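PDB 6HVG: alternansucrase, which is a multidomain enzyme of glycoside hydrolase family 70, with a circularly permuted (beta/alpha)8 barrel, a bound calcium ion and flanking repeats of the choline-binding type. Local coordinates for residues A[628-633]-A[1154-1159]; A[582-587]-A[591-596]; A[617-622]-A[1081-1086]; A[636-641]-A[652-657]. All blocks are in the same frame, centred on the assembly; numbering follows the deposited sequence.

Contact 1: A[628-633]-A[1154-1159]. With CA (calcium ion), chain C.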
loop_
_atom_site.group_PDB
_atom_site.type_symbol
_atom_site.label_atom_id
_atom_site.label_comp_id
_atom_site.label_asym_id
_atom_site.label_seq_id
_atom_site.Cartn_x
_atom_site.Cartn_y
_atom_site.Cartn_z
ATOM N N ALA A 628 -18.273 -11.194 -6.379
ATOM C CA ALA A 628 -18.628 -10.934 -7.770
ATOM C C ALA A 628 -20.132 -11.086 -8.090
ATOM O O ALA A 628 -20.577 -10.709 -9.172
ATOM C CB ALA A 628 -17.797 -11.826 -8.668
ATOM N N ASP A 629 -20.907 -11.644 -7.166
ATOM C CA ASP A 629 -22.366 -11.642 -7.291
ATOM C C ASP A 629 -22.936 -10.257 -7.542
ATOM O O ASP A 629 -23.955 -10.120 -8.207
ATOM C CB ASP A 629 -23.016 -12.186 -6.020
ATOM C CG ASP A 629 -22.898 -13.701 -5.875
ATOM O OD1 ASP A 629 -22.661 -14.409 -6.889
ATOM O OD2 ASP A 629 -23.079 -14.172 -4.726
ATOM N N LEU A 630 -22.283 -9.231 -7.013
ATOM C CA LEU A 630 -22.761 -7.876 -7.177
ATOM C C LEU A 630 -22.863 -7.463 -8.633
ATOM O O LEU A 630 -23.681 -6.607 -8.975
ATOM C CB LEU A 630 -21.882 -6.877 -6.410
ATOM C CG LEU A 630 -21.901 -6.952 -4.885
ATOM C CD1 LEU A 630 -21.096 -5.802 -4.298
ATOM C CD2 LEU A 630 -23.321 -6.940 -4.340
ATOM N N LEU A 631 -22.028 -8.035 -9.491
ATOM C CA LEU A 631 -22.077 -7.700 -10.902
ATOM C C LEU A 631 -23.370 -8.219 -11.519
ATOM O O LEU A 631 -24.017 -7.511 -12.315
ATOM C CB LEU A 631 -20.867 -8.268 -11.651
ATOM C CG LEU A 631 -19.474 -7.883 -11.162
ATOM C CD1 LEU A 631 -18.417 -8.364 -12.129
ATOM C CD2 LEU A 631 -19.337 -6.391 -10.977
ATOM N N LYS A 632 -23.733 -9.448 -11.149
ATOM C CA LYS A 632 -24.969 -10.088 -11.614
ATOM C C LYS A 632 -26.198 -9.369 -11.079
ATOM O O LYS A 632 -27.155 -9.141 -11.824
ATOM C CB LYS A 632 -25.009 -11.539 -11.163
ATOM C CG LYS A 632 -26.002 -12.388 -11.911
ATOM C CD LYS A 632 -26.472 -13.567 -11.086
ATOM C CE LYS A 632 -27.204 -14.597 -11.944
ATOM N NZ LYS A 632 -28.392 -14.045 -12.666
ATOM N N ILE A 633 -26.157 -8.989 -9.803
ATOM C CA ILE A 633 -27.255 -8.253 -9.186
ATOM C C ILE A 633 -27.495 -6.938 -9.905
ATOM O O ILE A 633 -28.629 -6.591 -10.231
ATOM C CB ILE A 633 -26.996 -7.995 -7.687
ATOM C CG1 ILE A 633 -27.023 -9.318 -6.915
ATOM C CG2 ILE A 633 -28.026 -7.030 -7.100
ATOM C CD1 ILE A 633 -26.242 -9.270 -5.617
ATOM N N ALA A 1154 -23.077 7.132 -11.778
ATOM C CA ALA A 1154 -22.951 7.060 -10.328
ATOM C C ALA A 1154 -21.815 6.132 -9.954
ATOM O O ALA A 1154 -21.739 5.036 -10.473
ATOM C CB ALA A 1154 -24.250 6.527 -9.734
ATOM N N ASP A 1155 -20.940 6.557 -9.050
ATOM C CA ASP A 1155 -19.885 5.674 -8.538
ATOM C C ASP A 1155 -20.478 4.774 -7.453
ATOM O O ASP A 1155 -20.820 5.235 -6.376
ATOM C CB ASP A 1155 -18.692 6.476 -7.985
ATOM C CG ASP A 1155 -17.346 5.849 -8.340
ATOM O OD1 ASP A 1155 -17.242 4.622 -8.362
ATOM O OD2 ASP A 1155 -16.381 6.578 -8.606
ATOM N N TRP A 1156 -20.620 3.493 -7.763
ATOM C CA TRP A 1156 -21.171 2.500 -6.828
ATOM C C TRP A 1156 -20.010 1.863 -6.050
ATOM O O TRP A 1156 -19.149 1.169 -6.627
ATOM C CB TRP A 1156 -21.922 1.440 -7.627
ATOM C CG TRP A 1156 -22.860 0.573 -6.890
ATOM C CD1 TRP A 1156 -23.758 0.957 -5.947
ATOM C CD2 TRP A 1156 -23.057 -0.844 -7.081
ATOM N NE1 TRP A 1156 -24.495 -0.130 -5.521
ATOM C CE2 TRP A 1156 -24.084 -1.244 -6.209
ATOM C CE3 TRP A 1156 -22.476 -1.800 -7.910
ATOM C CZ2 TRP A 1156 -24.546 -2.561 -6.147
ATOM C CZ3 TRP A 1156 -22.940 -3.125 -7.844
ATOM C CH2 TRP A 1156 -23.957 -3.486 -6.970
ATOM N N VAL A 1157 -19.998 2.104 -4.740
ATOM C CA VAL A 1157 -18.860 1.775 -3.880
ATOM C C VAL A 1157 -19.251 0.802 -2.776
ATOM O O VAL A 1157 -19.312 1.167 -1.631
ATOM C CB VAL A 1157 -18.261 3.070 -3.282
ATOM C CG1 VAL A 1157 -17.019 2.763 -2.461
ATOM C CG2 VAL A 1157 -17.909 4.033 -4.400
ATOM N N PRO A 1158 -19.489 -0.458 -3.121
ATOM C CA PRO A 1158 -19.965 -1.434 -2.149
ATOM C C PRO A 1158 -18.923 -2.087 -1.229
ATOM O O PRO A 1158 -19.321 -2.757 -0.272
ATOM C CB PRO A 1158 -20.603 -2.502 -3.045
ATOM C CG PRO A 1158 -19.799 -2.461 -4.281
ATOM C CD PRO A 1158 -19.469 -1.017 -4.482
ATOM N N ASP A 1159 -17.624 -1.918 -1.496
ATOM C CA ASP A 1159 -16.593 -2.641 -0.743
ATOM C C ASP A 1159 -16.459 -2.217 0.724
ATOM O O ASP A 1159 -16.232 -3.067 1.585
ATOM C CB ASP A 1159 -15.232 -2.540 -1.414
ATOM C CG ASP A 1159 -14.138 -3.291 -0.641
ATOM O OD1 ASP A 1159 -14.196 -4.523 -0.512
ATOM O OD2 ASP A 1159 -13.218 -2.627 -0.120
HETATM CA CA CA C . -13.971 -6.489 0.406
HETATM O O HOH W 1 -16.253 -5.859 0.528
#

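Contact 2: A[582-587]-A[591-596]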
loop_
_atom_site.group_PDB
_atom_site.type_symbol
_atom_site.label_atom_id
_atom_site.label_comp_id
_atom_site.label_asym_id
_atom_site.label_seq_id
_atom_site.Cartn_x
_atom_site.Cartn_y
_atom_site.Cartn_z
ATOM N N ILE A 582 -17.117 -4.544 3.966
ATOM C CA ILE A 582 -18.486 -5.027 3.961
ATOM C C ILE A 582 -18.576 -6.471 3.431
ATOM O O ILE A 582 -17.946 -6.819 2.437
ATOM C CB ILE A 582 -19.374 -4.081 3.122
ATOM C CG1 ILE A 582 -19.492 -2.739 3.854
ATOM C CG2 ILE A 582 -20.747 -4.697 2.859
ATOM C CD1 ILE A 582 -20.046 -1.618 3.003
ATOM N N ASP A 583 -19.359 -7.300 4.120
ATOM C CA ASP A 583 -19.570 -8.689 3.721
ATOM C C ASP A 583 -20.617 -8.773 2.608
ATOM O O ASP A 583 -21.805 -9.031 2.862
ATOM C CB ASP A 583 -19.997 -9.512 4.926
ATOM C CG ASP A 583 -20.250 -10.973 4.597
ATOM O OD1 ASP A 583 -19.818 -11.448 3.516
ATOM O OD2 ASP A 583 -20.901 -11.639 5.442
ATOM N N ASN A 584 -20.164 -8.559 1.374
ATOM C CA ASN A 584 -21.026 -8.693 0.193
ATOM C C ASN A 584 -21.364 -10.146 -0.211
ATOM O O ASN A 584 -22.094 -10.353 -1.164
ATOM C CB ASN A 584 -20.420 -7.936 -0.991
ATOM C CG ASN A 584 -20.268 -6.441 -0.715
ATOM O OD1 ASN A 584 -21.203 -5.774 -0.284
ATOM N ND2 ASN A 584 -19.080 -5.914 -0.958
ATOM N N SER A 585 -20.877 -11.140 0.533
ATOM C CA SER A 585 -21.296 -12.549 0.329
ATOM C C SER A 585 -22.584 -12.912 1.061
ATOM O O SER A 585 -23.130 -14.003 0.840
ATOM C CB SER A 585 -20.209 -13.521 0.788
ATOM O OG SER A 585 -20.244 -13.712 2.191
ATOM N N ASN A 586 -23.045 -12.029 1.952
ATOM C CA ASN A 586 -24.281 -12.225 2.705
ATOM C C ASN A 586 -25.509 -11.766 1.924
ATOM O O ASN A 586 -25.638 -10.590 1.630
ATOM C CB ASN A 586 -24.179 -11.437 4.014
ATOM C CG ASN A 586 -25.388 -11.610 4.923
ATOM O OD1 ASN A 586 -26.515 -11.862 4.479
ATOM N ND2 ASN A 586 -25.155 -11.449 6.210
ATOM N N PRO A 587 -26.439 -12.689 1.631
ATOM C CA PRO A 587 -27.659 -12.328 0.906
ATOM C C PRO A 587 -28.375 -11.069 1.397
ATOM O O PRO A 587 -28.871 -10.290 0.585
ATOM C CB PRO A 587 -28.546 -13.561 1.097
ATOM C CG PRO A 587 -27.595 -14.706 1.218
ATOM C CD PRO A 587 -26.391 -14.145 1.921
ATOM N N ALA A 591 -28.927 -7.648 -0.865
ATOM C CA ALA A 591 -30.208 -6.948 -1.051
ATOM C C ALA A 591 -30.046 -5.458 -0.763
ATOM O O ALA A 591 -30.596 -4.621 -1.483
ATOM C CB ALA A 591 -31.300 -7.530 -0.142
ATOM N N GLU A 592 -29.305 -5.129 0.295
ATOM C CA GLU A 592 -29.102 -3.733 0.676
ATOM C C GLU A 592 -28.299 -2.976 -0.398
ATOM O O GLU A 592 -28.554 -1.810 -0.669
ATOM C CB GLU A 592 -28.418 -3.660 2.033
ATOM C CG GLU A 592 -27.991 -2.267 2.445
ATOM C CD GLU A 592 -29.077 -1.230 2.258
ATOM O OE1 GLU A 592 -30.268 -1.574 2.361
ATOM O OE2 GLU A 592 -28.710 -0.061 2.060
ATOM N N GLN A 593 -27.349 -3.659 -1.026
ATOM C CA GLN A 593 -26.572 -3.053 -2.096
ATOM C C GLN A 593 -27.478 -2.750 -3.301
ATOM O O GLN A 593 -27.268 -1.774 -4.003
ATOM C CB GLN A 593 -25.423 -3.951 -2.535
ATOM C CG GLN A 593 -24.404 -4.308 -1.488
ATOM C CD GLN A 593 -23.523 -3.168 -1.085
ATOM O OE1 GLN A 593 -23.716 -2.007 -1.441
ATOM N NE2 GLN A 593 -22.525 -3.511 -0.341
ATOM N N LEU A 594 -28.463 -3.609 -3.546
ATOM C CA LEU A 594 -29.444 -3.357 -4.598
ATOM C C LEU A 594 -30.340 -2.176 -4.250
ATOM O O LEU A 594 -30.703 -1.395 -5.121
ATOM C CB LEU A 594 -30.308 -4.608 -4.825
ATOM C CG LEU A 594 -31.410 -4.509 -5.884
ATOM C CD1 LEU A 594 -30.785 -4.217 -7.248
ATOM C CD2 LEU A 594 -32.231 -5.790 -5.885
ATOM N N ASN A 595 -30.730 -2.073 -2.975
ATOM C CA ASN A 595 -31.528 -0.935 -2.499
ATOM C C ASN A 595 -30.787 0.367 -2.767
ATOM O O ASN A 595 -31.363 1.312 -3.305
ATOM C CB ASN A 595 -31.830 -1.061 -1.000
ATOM C CG ASN A 595 -33.009 -0.199 -0.549
ATOM O OD1 ASN A 595 -34.164 -0.509 -0.857
ATOM N ND2 ASN A 595 -32.727 0.881 0.177
ATOM N N TRP A 596 -29.497 0.382 -2.418
ATOM C CA TRP A 596 -28.637 1.535 -2.651
ATOM C C TRP A 596 -28.532 1.841 -4.121
ATOM O O TRP A 596 -28.585 3.005 -4.525
ATOM C CB TRP A 596 -27.256 1.266 -2.084
ATOM C CG TRP A 596 -26.332 2.455 -2.022
ATOM C CD1 TRP A 596 -26.671 3.746 -1.803
ATOM C CD2 TRP A 596 -24.913 2.423 -2.104
ATOM N NE1 TRP A 596 -25.549 4.530 -1.771
ATOM C CE2 TRP A 596 -24.457 3.733 -1.953
ATOM C CE3 TRP A 596 -23.986 1.412 -2.320
ATOM C CZ2 TRP A 596 -23.108 4.064 -1.994
ATOM C CZ3 TRP A 596 -22.635 1.743 -2.369
ATOM C CH2 TRP A 596 -22.215 3.053 -2.188
#

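Contact 3: A[617-622]-A[1081-1086]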
loop_
_atom_site.group_PDB
_atom_site.type_symbol
_atom_site.label_atom_id
_atom_site.label_comp_id
_atom_site.label_asym_id
_atom_site.label_seq_id
_atom_site.Cartn_x
_atom_site.Cartn_y
_atom_site.Cartn_z
ATOM N N GLY A 617 -26.191 5.398 -15.435
ATOM C CA GLY A 617 -25.355 4.216 -15.397
ATOM C C GLY A 617 -24.513 4.215 -14.152
ATOM O O GLY A 617 -24.573 5.150 -13.372
ATOM N N ILE A 618 -23.695 3.188 -13.978
ATOM C CA ILE A 618 -22.818 3.099 -12.806
ATOM C C ILE A 618 -21.385 2.734 -13.164
ATOM O O ILE A 618 -21.127 2.158 -14.195
ATOM C CB ILE A 618 -23.334 2.043 -11.807
ATOM C CG1 ILE A 618 -23.414 0.684 -12.489
ATOM C CG2 ILE A 618 -24.701 2.439 -11.246
ATOM C CD1 ILE A 618 -23.677 -0.475 -11.542
ATOM N N ARG A 619 -20.478 3.079 -12.264
ATOM C CA ARG A 619 -19.150 2.512 -12.217
ATOM C C ARG A 619 -19.093 1.630 -10.974
ATOM O O ARG A 619 -19.498 2.055 -9.895
ATOM C CB ARG A 619 -18.137 3.629 -12.094
ATOM C CG ARG A 619 -16.712 3.176 -11.794
ATOM C CD ARG A 619 -15.822 4.384 -11.490
ATOM N NE ARG A 619 -14.442 4.029 -11.129
ATOM C CZ ARG A 619 -14.038 3.610 -9.929
ATOM N NH1 ARG A 619 -14.895 3.498 -8.933
ATOM N NH2 ARG A 619 -12.758 3.298 -9.737
ATOM N N VAL A 620 -18.614 0.408 -11.129
ATOM C CA VAL A 620 -18.473 -0.504 -10.005
ATOM C C VAL A 620 -17.054 -0.381 -9.486
ATOM O O VAL A 620 -16.103 -0.819 -10.144
ATOM C CB VAL A 620 -18.788 -1.968 -10.412
ATOM C CG1 VAL A 620 -18.795 -2.886 -9.196
ATOM C CG2 VAL A 620 -20.134 -2.049 -11.126
ATOM N N ASP A 621 -16.923 0.234 -8.313
ATOM C CA ASP A 621 -15.625 0.436 -7.655
ATOM C C ASP A 621 -15.122 -0.885 -7.072
ATOM O O ASP A 621 -15.886 -1.631 -6.473
ATOM C CB ASP A 621 -15.787 1.476 -6.539
ATOM C CG ASP A 621 -14.502 1.717 -5.738
ATOM O OD1 ASP A 621 -13.544 2.360 -6.266
ATOM O OD2 ASP A 621 -14.473 1.280 -4.546
ATOM N N ALA A 622 -13.840 -1.173 -7.264
ATOM C CA ALA A 622 -13.122 -2.220 -6.532
ATOM C C ALA A 622 -13.698 -3.600 -6.770
ATOM O O ALA A 622 -13.976 -4.339 -5.829
ATOM C CB ALA A 622 -13.130 -1.898 -5.040
ATOM N N SER A 1081 -21.414 10.326 -21.960
ATOM C CA SER A 1081 -21.625 10.058 -20.523
ATOM C C SER A 1081 -20.611 10.750 -19.610
ATOM O O SER A 1081 -19.418 10.734 -19.866
ATOM C CB SER A 1081 -21.604 8.568 -20.245
ATOM O OG SER A 1081 -22.107 8.318 -18.940
ATOM N N PHE A 1082 -21.106 11.353 -18.536
ATOM C CA PHE A 1082 -20.293 12.104 -17.595
ATOM C C PHE A 1082 -20.117 11.284 -16.327
ATOM O O PHE A 1082 -21.080 11.030 -15.598
ATOM C CB PHE A 1082 -20.962 13.421 -17.249
ATOM C CG PHE A 1082 -20.004 14.472 -16.728
ATOM C CD1 PHE A 1082 -19.519 14.408 -15.429
ATOM C CD2 PHE A 1082 -19.602 15.525 -17.533
ATOM C CE1 PHE A 1082 -18.649 15.366 -14.965
ATOM C CE2 PHE A 1082 -18.738 16.490 -17.068
ATOM C CZ PHE A 1082 -18.264 16.416 -15.785
ATOM N N GLU A 1083 -18.896 10.837 -16.077
ATOM C CA GLU A 1083 -18.605 10.085 -14.863
ATOM C C GLU A 1083 -18.305 11.086 -13.785
ATOM O O GLU A 1083 -17.263 11.736 -13.802
ATOM C CB GLU A 1083 -17.429 9.123 -15.059
ATOM C CG GLU A 1083 -17.275 8.111 -13.949
ATOM C CD GLU A 1083 -15.902 7.456 -13.931
ATOM O OE1 GLU A 1083 -15.407 7.059 -15.013
ATOM O OE2 GLU A 1083 -15.304 7.353 -12.825
ATOM N N LEU A 1084 -19.256 11.231 -12.861
ATOM C CA LEU A 1084 -19.134 12.142 -11.713
ATOM C C LEU A 1084 -18.439 11.430 -10.570
ATOM O O LEU A 1084 -18.595 10.229 -10.402
ATOM C CB LEU A 1084 -20.518 12.594 -11.236
ATOM C CG LEU A 1084 -21.302 13.507 -12.170
ATOM C CD1 LEU A 1084 -22.766 13.178 -12.150
ATOM C CD2 LEU A 1084 -21.104 14.967 -11.815
ATOM N N ALA A 1085 -17.722 12.189 -9.757
ATOM C CA ALA A 1085 -17.118 11.666 -8.546
ATOM C C ALA A 1085 -18.184 11.022 -7.654
ATOM O O ALA A 1085 -19.383 11.282 -7.828
ATOM C CB ALA A 1085 -16.425 12.775 -7.790
ATOM N N PRO A 1086 -17.757 10.149 -6.720
ATOM C CA PRO A 1086 -18.685 9.599 -5.740
ATOM C C PRO A 1086 -19.191 10.701 -4.836
ATOM O O PRO A 1086 -18.389 11.452 -4.264
ATOM C CB PRO A 1086 -17.827 8.620 -4.949
ATOM C CG PRO A 1086 -16.427 9.113 -5.139
ATOM C CD PRO A 1086 -16.409 9.593 -6.555
#

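Contact 4: A[636-641]-A[652-657]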
loop_
_atom_site.group_PDB
_atom_site.type_symbol
_atom_site.label_atom_id
_atom_site.label_comp_id
_atom_site.label_asym_id
_atom_site.label_seq_id
_atom_site.Cartn_x
_atom_site.Cartn_y
_atom_site.Cartn_z
ATOM N N ASP A 636 -28.676 -7.661 -13.744
ATOM C CA ASP A 636 -30.063 -8.121 -13.795
ATOM C C ASP A 636 -31.075 -7.028 -13.451
ATOM O O ASP A 636 -32.175 -7.022 -13.994
ATOM C CB ASP A 636 -30.235 -9.342 -12.881
ATOM C CG ASP A 636 -29.466 -10.555 -13.391
ATOM O OD1 ASP A 636 -28.804 -10.438 -14.446
ATOM O OD2 ASP A 636 -29.524 -11.624 -12.740
ATOM N N TYR A 637 -30.693 -6.128 -12.550
ATOM C CA TYR A 637 -31.505 -4.969 -12.181
ATOM C C TYR A 637 -31.716 -4.070 -13.390
ATOM O O TYR A 637 -32.837 -3.716 -13.725
ATOM C CB TYR A 637 -30.830 -4.182 -11.042
ATOM C CG TYR A 637 -31.521 -2.888 -10.704
ATOM C CD1 TYR A 637 -32.667 -2.867 -9.896
ATOM C CD2 TYR A 637 -31.064 -1.684 -11.217
ATOM C CE1 TYR A 637 -33.316 -1.677 -9.612
ATOM C CE2 TYR A 637 -31.710 -0.493 -10.929
ATOM C CZ TYR A 637 -32.833 -0.508 -10.133
ATOM O OH TYR A 637 -33.469 0.657 -9.849
ATOM N N PHE A 638 -30.627 -3.737 -14.066
ATOM C CA PHE A 638 -30.700 -2.950 -15.293
ATOM C C PHE A 638 -31.504 -3.641 -16.409
ATOM O O PHE A 638 -32.199 -2.970 -17.179
ATOM C CB PHE A 638 -29.302 -2.616 -15.807
ATOM C CG PHE A 638 -28.668 -1.432 -15.127
ATOM C CD1 PHE A 638 -28.307 -1.488 -13.797
ATOM C CD2 PHE A 638 -28.376 -0.289 -15.839
ATOM C CE1 PHE A 638 -27.700 -0.423 -13.177
ATOM C CE2 PHE A 638 -27.789 0.798 -15.213
ATOM C CZ PHE A 638 -27.461 0.730 -13.878
ATOM N N LYS A 639 -31.419 -4.965 -16.490
ATOM C CA LYS A 639 -32.202 -5.722 -17.456
ATOM C C LYS A 639 -33.689 -5.581 -17.148
ATOM O O LYS A 639 -34.487 -5.274 -18.043
ATOM C CB LYS A 639 -31.797 -7.193 -17.459
ATOM C CG LYS A 639 -30.478 -7.483 -18.154
ATOM C CD LYS A 639 -29.935 -8.883 -17.833
ATOM C CE LYS A 639 -28.689 -9.173 -18.662
ATOM N NZ LYS A 639 -27.838 -10.276 -18.156
ATOM N N ALA A 640 -34.055 -5.790 -15.888
ATOM C CA ALA A 640 -35.441 -5.756 -15.475
ATOM C C ALA A 640 -36.078 -4.391 -15.656
ATOM O O ALA A 640 -37.194 -4.301 -16.169
ATOM C CB ALA A 640 -35.553 -6.192 -14.022
ATOM N N LEU A 641 -35.381 -3.332 -15.246
ATOM C CA LEU A 641 -35.950 -1.977 -15.260
ATOM C C LEU A 641 -35.802 -1.200 -16.560
ATOM O O LEU A 641 -36.609 -0.312 -16.825
ATOM C CB LEU A 641 -35.364 -1.126 -14.143
ATOM C CG LEU A 641 -36.210 -1.061 -12.878
ATOM C CD1 LEU A 641 -35.963 -2.291 -12.012
ATOM C CD2 LEU A 641 -35.881 0.233 -12.143
ATOM N N ASN A 652 -27.095 1.131 -24.416
ATOM C CA ASN A 652 -26.253 2.319 -24.505
ATOM C C ASN A 652 -26.850 3.568 -23.885
ATOM O O ASN A 652 -26.133 4.536 -23.693
ATOM C CB ASN A 652 -25.838 2.580 -25.940
ATOM C CG ASN A 652 -25.028 1.427 -26.536
ATOM O OD1 ASN A 652 -24.904 0.343 -25.947
ATOM N ND2 ASN A 652 -24.442 1.670 -27.714
ATOM N N LYS A 653 -28.137 3.537 -23.537
ATOM C CA LYS A 653 -28.762 4.602 -22.742
ATOM C C LYS A 653 -28.326 4.566 -21.285
ATOM O O LYS A 653 -28.561 5.515 -20.539
ATOM C CB LYS A 653 -30.291 4.492 -22.769
ATOM C CG LYS A 653 -30.975 5.476 -23.681
ATOM C CD LYS A 653 -32.446 5.110 -23.862
ATOM C CE LYS A 653 -33.015 5.726 -25.141
ATOM N NZ LYS A 653 -34.240 5.017 -25.587
ATOM N N HIS A 654 -27.732 3.462 -20.864
ATOM C CA HIS A 654 -27.307 3.291 -19.481
ATOM C C HIS A 654 -25.887 2.744 -19.459
ATOM O O HIS A 654 -25.629 1.682 -18.875
ATOM C CB HIS A 654 -28.257 2.347 -18.735
ATOM C CG HIS A 654 -29.676 2.806 -18.733
ATOM N ND1 HIS A 654 -30.539 2.521 -19.769
ATOM C CD2 HIS A 654 -30.387 3.524 -17.833
ATOM C CE1 HIS A 654 -31.720 3.055 -19.512
ATOM N NE2 HIS A 654 -31.656 3.657 -18.336
ATOM N N LEU A 655 -24.977 3.485 -20.100
ATOM C CA LEU A 655 -23.550 3.144 -20.097
ATOM C C LEU A 655 -23.037 2.919 -18.687
ATOM O O LEU A 655 -23.203 3.776 -17.847
ATOM C CB LEU A 655 -22.709 4.253 -20.731
ATOM C CG LEU A 655 -22.534 4.197 -22.234
ATOM C CD1 LEU A 655 -21.887 5.490 -22.700
ATOM C CD2 LEU A 655 -21.691 2.990 -22.634
ATOM N N SER A 656 -22.411 1.757 -18.473
ATOM C CA SER A 656 -21.900 1.312 -17.168
ATOM C C SER A 656 -20.516 0.675 -17.287
ATOM O O SER A 656 -20.279 -0.140 -18.189
ATOM C CB SER A 656 -22.847 0.275 -16.547
ATOM O OG SER A 656 -24.051 0.887 -16.141
ATOM N N ILE A 657 -19.613 1.026 -16.371
ATOM C CA ILE A 657 -18.227 0.567 -16.434
ATOM C C ILE A 657 -17.826 -0.155 -15.158
ATOM O O ILE A 657 -18.439 0.026 -14.102
ATOM C CB ILE A 657 -17.243 1.728 -16.733
ATOM C CG1 ILE A 657 -17.214 2.739 -15.580
ATOM C CG2 ILE A 657 -17.624 2.390 -18.046
ATOM C CD1 ILE A 657 -16.289 3.930 -15.814
#

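Contact 1: A[628-633]-A[1154-1159]
Leu-630, in the first turns of helix 629-642, packs against Trp-1156 at the end of strand 1151-1156 and Pro-1158 in the loop that follows, a contact within the (beta/alpha)8 barrel. The tight part is buried. The CD1 branch of Leu-630 runs alongside the proline ring, 3.6 Å from both CB and CG of Pro-1158, the two side chains passing in opposite directions. The indole brings its benzo edge to the helix backbone: CH2 of Trp-1156 lies 3.7 Å from Leu-630 O, which sits near the ring plane. Ile-618 and Val-620 of the neighbouring strand also touch this indole. The helix is looser on its other side, where Lys-632 is partly exposed and reaches along the helix to Asp-636. Past the proline the chain turns to the metal site: Asp-1159 OD1 binds calcium at 2.2 Å, together with Glu-575, Asp-581 and Asn-625, and a water 2.4 Å from the calcium donates a hydrogen bond to Asp-1159 O.

Contact 2: A[582-587]-A[591-596]
Gln-593, the residue most deeply engaged here, turns its side chain back from helix 587-601 to the loop that leads into that helix. Its chain bends at chi2 (-71°), which brings the amide across the side chain of Asn-584 at about a right angle. NE2 of Gln-593 then donates to Asn-584 OD1 over 2.6 Å, a bond bent at the hydrogen, with an N-H...O angle of 138°. The two amide planes stand 55° apart, so this is a canted link between the groups. Both remaining amide ends are used as well: Gln-593 OE1 accepts from Arg-1115, and Asn-584 ND2 bonds to Pro-1158 O, beside the calcium site. CG2 of Ile-582 lies 3.8 Å from Gln-593 NE2. The loop is a type I beta turn from Asp-583 to Asn-586. Within it Asp-583 OD1 accepts from the backbone N of Ser-585, an Asx turn, and also from Ser-585 OG. The loop runs straight into an N-cap, where Asn-586 OD1 takes the backbone N of Ile-588. Pro-587 opens the helix, and one turn on Ala-591 N donates to Pro-587 O at 3.0 Å, an ordinary i to i+4 bond. The methyl of Ala-591 also lies close to this carbonyl, with CB 3.7 Å from Pro-587 O.

Contact 3: A[617-622]-A[1081-1086]
Arg-619 meets Glu-1083 side chain to side chain, spanning the gap between two barrel strands that are not direct neighbours. The segment 617-622 enters at Gly-617, whose backbone pairs with Ala-1154 of strand 1151-1156. Ile-618 pairs instead with Ile-657 on the other flank. At Arg-619 the chain is stretched from CG to NE, with CG anti to the backbone N (chi1 170°), and this length brings CD and NE alongside the glutamate. OE2 of Glu-1083 comes to 3.3 Å from the Arg-619 CD methylene and to 3.8 Å from its NE, a long salt bridge with guanidinium and carboxylate planes 27° apart. Stronger partners hold each end: Arg-619 NH1 has a salt bridge to Asp-1155, and Glu-1083 OE1 one to Arg-823. Two residues on, Asp-621 closes the network. Its OD1 offers the anti lone pair to Arg-619 NH1 at 3.2 Å, within the guanidinium plane and nearly straight (169°), so with Asp-1155 it helps set how that plane is turned. Ala-622 ends the segment with its backbone N bonded to Glu-659. In the parallel barrel sheet, strand 1151-1156 lies between strands 617-620 and 1081-1083, strand 657-658 flanks the first of them, and Phe-1082 next to the glutamate turns to helix 1063-1075.

Contact 4: A[636-641]-A[652-657]
Ser-656 OG is held from two directions while it lies against CE2 of Phe-638: it donates to His-654 O at 3.3 Å and is hydrogen-bonded to the backbone N of Ile-618 in the neighbouring barrel strand. The bond to His-654 O is not ideal, since the hydroxyl lies 42° above the carbonyl plane, yet it ties the loop 652-657 back on itself just before strand 657-658. From helix 629-642, Phe-638 reaches over to this loop with CG anti to its carbonyl carbon (chi1 -82°). Its CE2 atom makes both contacts, 3.9 Å from Ser-656 OG and 3.9 Å from His-654 CB. The histidine methylene comes in at the edge of the phenyl ring, near its plane, and CD2 of Phe-638 is equally close to it. The imidazole itself is occupied elsewhere: ND1 of His-654 bonds to Asn-650 O, and its ring stacks on that of Tyr-642. Met-601 of helix 587-601 also touches Phe-638. The arrangement belongs to the beta-alpha-beta crossover of the barrel, in which helix 629-642 leads from strand 617-620 to strand 657-658. No hydrogen bond joins the two segments; between them the contact is van der Waals packing of Phe-638 against a methylene and a hydroxyl, while Ser-656 OG and His-654 ND1 find their backbone partners elsewhere than in helix 629-642.

All four contacts gather on the same side of the chain's centre, within the family 70 region. All are buried; contact 4 is farthest from that centre and includes the partly exposed His-654. Contacts 1 and 4 share helix 629-642, its early turns resting on the end of strand 1151-1156 and the loop beyond, its later ones on the loop 652-657. Contacts 1 and 3 are stitched together in the sheet by Trp-1156 N and Arg-619 O, 2.8 Å apart. Contact 2 adjoins contact 1 on the calcium side, where Ile-582 N meets Asp-1159 O at 2.9 Å. Chemistry follows place: apolar packing against helix 629-642 in 1, a phenyl ring against mixed groups in 4, amide bonding in 2, and charge among the strands in 3.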